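PDB 7CPX: lovastatin nonaketide synthase, polyketide synthase component, which builds the dihydromonacolin L nonaketide of lovastatin from malonyl-CoA, working as a homodimer together with the partner protein LovC. Local coordinates for residues Arg640-Arg648 with Ser902-Val912. The protein carries 2 engineered substitutions. Numbering follows the deposited sequence.
Sequences RLLEAARIR and SFDADEFMRAV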
loop_
_atom_site.group_PDB
_atom_site.type_symbol
_atom_site.label_atom_id
_atom_site.label_comp_id
_atom_site.label_asym_id
_atom_site.label_seq_id
_atom_site.Cartn_x
_atom_site.Cartn_y
_atom_site.Cartn_z
ATOM N N ARG A 640 -3.047 -79.754 2.249
ATOM C CA ARG A 640 -3.819 -79.569 3.473
ATOM C C ARG A 640 -3.523 -78.216 4.102
ATOM O O ARG A 640 -4.435 -77.536 4.587
ATOM C CB ARG A 640 -3.525 -80.697 4.463
ATOM C CG ARG A 640 -4.213 -82.008 4.123
ATOM C CD ARG A 640 -4.230 -82.958 5.311
ATOM N NE ARG A 640 -5.022 -82.433 6.418
ATOM C CZ ARG A 640 -5.283 -83.095 7.537
ATOM N NH1 ARG A 640 -4.834 -84.323 7.736
ATOM N NH2 ARG A 640 -6.014 -82.510 8.482
ATOM N N LEU A 641 -2.253 -77.807 4.110
ATOM C CA LEU A 641 -1.911 -76.486 4.623
ATOM C C LEU A 641 -2.561 -75.389 3.790
ATOM O O LEU A 641 -3.093 -74.415 4.333
ATOM C CB LEU A 641 -0.393 -76.307 4.643
ATOM C CG LEU A 641 0.378 -77.157 5.655
ATOM C CD1 LEU A 641 1.868 -77.089 5.371
ATOM C CD2 LEU A 641 0.084 -76.700 7.074
ATOM N N LEU A 642 -2.527 -75.532 2.464
ATOM C CA LEU A 642 -3.122 -74.524 1.594
ATOM C C LEU A 642 -4.624 -74.420 1.822
ATOM O O LEU A 642 -5.179 -73.314 1.868
ATOM C CB LEU A 642 -2.816 -74.852 0.133
ATOM C CG LEU A 642 -1.333 -74.777 -0.240
ATOM C CD1 LEU A 642 -1.065 -75.465 -1.567
ATOM C CD2 LEU A 642 -0.866 -73.332 -0.292
ATOM N N GLU A 643 -5.302 -75.560 1.965
ATOM C CA GLU A 643 -6.730 -75.538 2.259
ATOM C C GLU A 643 -7.003 -74.955 3.638
ATOM O O GLU A 643 -8.028 -74.294 3.839
ATOM C CB GLU A 643 -7.312 -76.946 2.152
ATOM C CG GLU A 643 -7.326 -77.498 0.736
ATOM C CD GLU A 643 -7.940 -78.881 0.653
ATOM O OE1 GLU A 643 -8.290 -79.442 1.712
ATOM O OE2 GLU A 643 -8.074 -79.407 -0.472
ATOM N N ALA A 644 -6.103 -75.187 4.597
ATOM C CA ALA A 644 -6.234 -74.544 5.899
ATOM C C ALA A 644 -6.218 -73.030 5.763
ATOM O O ALA A 644 -6.873 -72.328 6.541
ATOM C CB ALA A 644 -5.114 -75.006 6.830
ATOM N N ALA A 645 -5.479 -72.514 4.785
ATOM C CA ALA A 645 -5.503 -71.098 4.451
ATOM C C ALA A 645 -6.718 -70.722 3.614
ATOM O O ALA A 645 -6.820 -69.574 3.170
ATOM C CB ALA A 645 -4.220 -70.715 3.711
ATOM N N ARG A 646 -7.636 -71.666 3.391
ATOM C CA ARG A 646 -8.849 -71.422 2.614
ATOM C C ARG A 646 -8.511 -70.932 1.209
ATOM O O ARG A 646 -9.018 -69.910 0.743
ATOM C CB ARG A 646 -9.776 -70.439 3.335
ATOM C CG ARG A 646 -10.685 -71.094 4.369
ATOM C CD ARG A 646 -9.905 -71.945 5.363
ATOM N NE ARG A 646 -10.771 -72.576 6.350
ATOM C CZ ARG A 646 -10.339 -73.353 7.336
ATOM N NH1 ARG A 646 -9.051 -73.604 7.505
ATOM N NH2 ARG A 646 -11.222 -73.890 8.173
ATOM N N ILE A 647 -7.641 -71.671 0.531
ATOM C CA ILE A 647 -7.318 -71.418 -0.867
ATOM C C ILE A 647 -8.204 -72.303 -1.730
ATOM O O ILE A 647 -8.220 -73.529 -1.569
ATOM C CB ILE A 647 -5.829 -71.685 -1.143
ATOM C CG1 ILE A 647 -4.959 -70.731 -0.323
ATOM C CG2 ILE A 647 -5.536 -71.537 -2.625
ATOM C CD1 ILE A 647 -3.489 -71.089 -0.318
ATOM N N ARG A 648 -8.946 -71.684 -2.646
ATOM C CA ARG A 648 -9.856 -72.409 -3.522
ATOM C C ARG A 648 -9.093 -72.902 -4.744
ATOM O O ARG A 648 -8.387 -72.129 -5.398
ATOM C CB ARG A 648 -11.029 -71.518 -3.928
ATOM C CG ARG A 648 -11.700 -70.818 -2.745
ATOM C CD ARG A 648 -12.027 -71.795 -1.618
ATOM N NE ARG A 648 -12.602 -71.135 -0.453
ATOM C CZ ARG A 648 -12.823 -71.733 0.710
ATOM N NH1 ARG A 648 -12.526 -73.009 0.899
ATOM N NH2 ARG A 648 -13.352 -71.034 1.710
ATOM N N SER A 902 -6.123 -63.473 -1.343
ATOM C CA SER A 902 -5.394 -64.652 -1.795
ATOM C C SER A 902 -5.618 -65.828 -0.855
ATOM O O SER A 902 -5.839 -66.959 -1.304
ATOM C CB SER A 902 -3.903 -64.333 -1.900
ATOM O OG SER A 902 -3.347 -64.075 -0.623
ATOM N N PHE A 903 -5.568 -65.584 0.450
ATOM C CA PHE A 903 -5.773 -66.641 1.430
ATOM C C PHE A 903 -6.173 -66.005 2.753
ATOM O O PHE A 903 -6.018 -64.799 2.959
ATOM C CB PHE A 903 -4.517 -67.502 1.592
ATOM C CG PHE A 903 -3.400 -66.811 2.318
ATOM C CD1 PHE A 903 -2.512 -65.997 1.638
ATOM C CD2 PHE A 903 -3.235 -66.981 3.682
ATOM C CE1 PHE A 903 -1.482 -65.363 2.304
ATOM C CE2 PHE A 903 -2.209 -66.349 4.354
ATOM C CZ PHE A 903 -1.330 -65.539 3.665
ATOM N N ASP A 904 -6.692 -66.839 3.650
ATOM C CA ASP A 904 -7.133 -66.406 4.969
ATOM C C ASP A 904 -6.101 -66.845 6.000
ATOM O O ASP A 904 -5.905 -68.045 6.216
ATOM C CB ASP A 904 -8.507 -66.988 5.300
ATOM C CG ASP A 904 -9.108 -66.388 6.558
ATOM O OD1 ASP A 904 -8.342 -65.999 7.464
ATOM O OD2 ASP A 904 -10.352 -66.306 6.639
ATOM N N ALA A 905 -5.446 -65.870 6.632
ATOM C CA ALA A 905 -4.459 -66.180 7.658
ATOM C C ALA A 905 -5.111 -66.588 8.970
ATOM O O ALA A 905 -4.556 -67.415 9.704
ATOM C CB ALA A 905 -3.544 -64.977 7.884
ATOM N N ASP A 906 -6.278 -66.023 9.285
ATOM C CA ASP A 906 -6.955 -66.373 10.528
ATOM C C ASP A 906 -7.287 -67.857 10.563
ATOM O O ASP A 906 -7.016 -68.545 11.552
ATOM C CB ASP A 906 -8.222 -65.533 10.689
ATOM C CG ASP A 906 -8.916 -65.769 12.017
ATOM O OD1 ASP A 906 -8.364 -66.511 12.856
ATOM O OD2 ASP A 906 -10.016 -65.213 12.222
ATOM N N GLU A 907 -7.858 -68.379 9.475
ATOM C CA GLU A 907 -8.159 -69.804 9.417
ATOM C C GLU A 907 -6.882 -70.636 9.415
ATOM O O GLU A 907 -6.831 -71.712 10.026
ATOM C CB GLU A 907 -8.999 -70.110 8.178
ATOM C CG GLU A 907 -10.326 -69.370 8.126
ATOM C CD GLU A 907 -11.270 -69.779 9.240
ATOM O OE1 GLU A 907 -10.980 -70.777 9.933
ATOM O OE2 GLU A 907 -12.304 -69.103 9.422
ATOM N N PHE A 908 -5.842 -70.154 8.733
ATOM C CA PHE A 908 -4.587 -70.896 8.677
ATOM C C PHE A 908 -4.005 -71.086 10.071
ATOM O O PHE A 908 -3.565 -72.184 10.431
ATOM C CB PHE A 908 -3.592 -70.170 7.773
ATOM C CG PHE A 908 -2.244 -70.826 7.709
ATOM C CD1 PHE A 908 -1.999 -71.845 6.806
ATOM C CD2 PHE A 908 -1.223 -70.425 8.553
ATOM C CE1 PHE A 908 -0.761 -72.452 6.746
ATOM C CE2 PHE A 908 0.018 -71.028 8.498
ATOM C CZ PHE A 908 0.249 -72.043 7.593
ATOM N N MET A 909 -3.995 -70.022 10.876
ATOM C CA MET A 909 -3.524 -70.135 12.250
ATOM C C MET A 909 -4.536 -70.822 13.153
ATOM O O MET A 909 -4.162 -71.313 14.223
ATOM C CB MET A 909 -3.183 -68.751 12.804
ATOM C CG MET A 909 -1.968 -68.120 12.144
ATOM S SD MET A 909 -0.463 -69.102 12.332
ATOM C CE MET A 909 -0.144 -68.939 14.086
ATOM N N ARG A 910 -5.808 -70.860 12.753
ATOM C CA ARG A 910 -6.765 -71.717 13.441
ATOM C C ARG A 910 -6.367 -73.178 13.295
ATOM O O ARG A 910 -6.459 -73.956 14.251
ATOM C CB ARG A 910 -8.169 -71.484 12.883
ATOM C CG ARG A 910 -9.293 -71.921 13.810
ATOM C CD ARG A 910 -9.442 -70.969 14.986
ATOM N NE ARG A 910 -9.725 -69.607 14.550
ATOM C CZ ARG A 910 -9.720 -68.546 15.345
ATOM N NH1 ARG A 910 -9.440 -68.649 16.634
ATOM N NH2 ARG A 910 -9.999 -67.351 14.833
ATOM N N ALA A 911 -5.918 -73.563 12.100
ATOM C CA ALA A 911 -5.433 -74.920 11.882
ATOM C C ALA A 911 -4.013 -75.088 12.411
ATOM O O ALA A 911 -3.736 -76.007 13.189
ATOM C CB ALA A 911 -5.492 -75.265 10.394
ATOM N N VAL A 912 -3.103 -74.211 11.998
ATOM C CA VAL A 912 -1.711 -74.290 12.425
ATOM C C VAL A 912 -1.561 -73.603 13.775
ATOM O O VAL A 912 -1.942 -72.438 13.939
ATOM C CB VAL A 912 -0.782 -73.659 11.378
ATOM C CG1 VAL A 912 0.633 -73.544 11.926
ATOM C CG2 VAL A 912 -0.798 -74.477 10.100
#
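Ala645 O takes the backbone N-H of Asp904 at 2.8 Å, in a nearly straight bond (172° at the hydrogen) that ties the end of helix 624-644 to the start of helix 905-911. Apolar contacts surround this bond: Ala645 CB sits 3.9 Å from Phe903 CB, Phe908 CB lies over Ala645 CA, and Ala644 CB meets Ala911 CB at 3.6 Å. The axes of the two short helical segments approach to 8.9 Å, their N-to-C directions 129° apart. Phe908 has its CG anti to the backbone N (chi1 177°), which sends the ring along the last turn of helix 624-644, with Leu641 O at its edge and in its plane. Leu641 CD2 then crosses to Val912 CG2, 3.9 Å away.

The chain leaves helix 624-644 through a Schellman motif, with Arg646 at positive phi, and runs on into strand 648-652 of the parallel sheet in the malonyl-CoA:ACP transacylase domain. The contact therefore seats helix 905-911 against a helix-to-strand turn of that domain, as packing remote from the protein's known catalytic sites.

Arg646 folds back over this turn. Bent at its second torsion, it brings NH1 to Ala644 O at 2.7 Å, and one face of the guanidinium lies against Glu907 CB. Glu907 OE1 stands 3.6 Å from Arg646 NH2 but well out of the guanidinium plane, so that salt bridge is one of charge without a directed N-H.

Asp904 is the N-cap: its OD1 receives Glu907 N from above the carboxylate plane and, weakly, Asp906 N. Farther out, Phe887 of helix 883-898 meets the Phe908 ring, while Tyr583 of helix 582-596 touches both Leu641 and Val912.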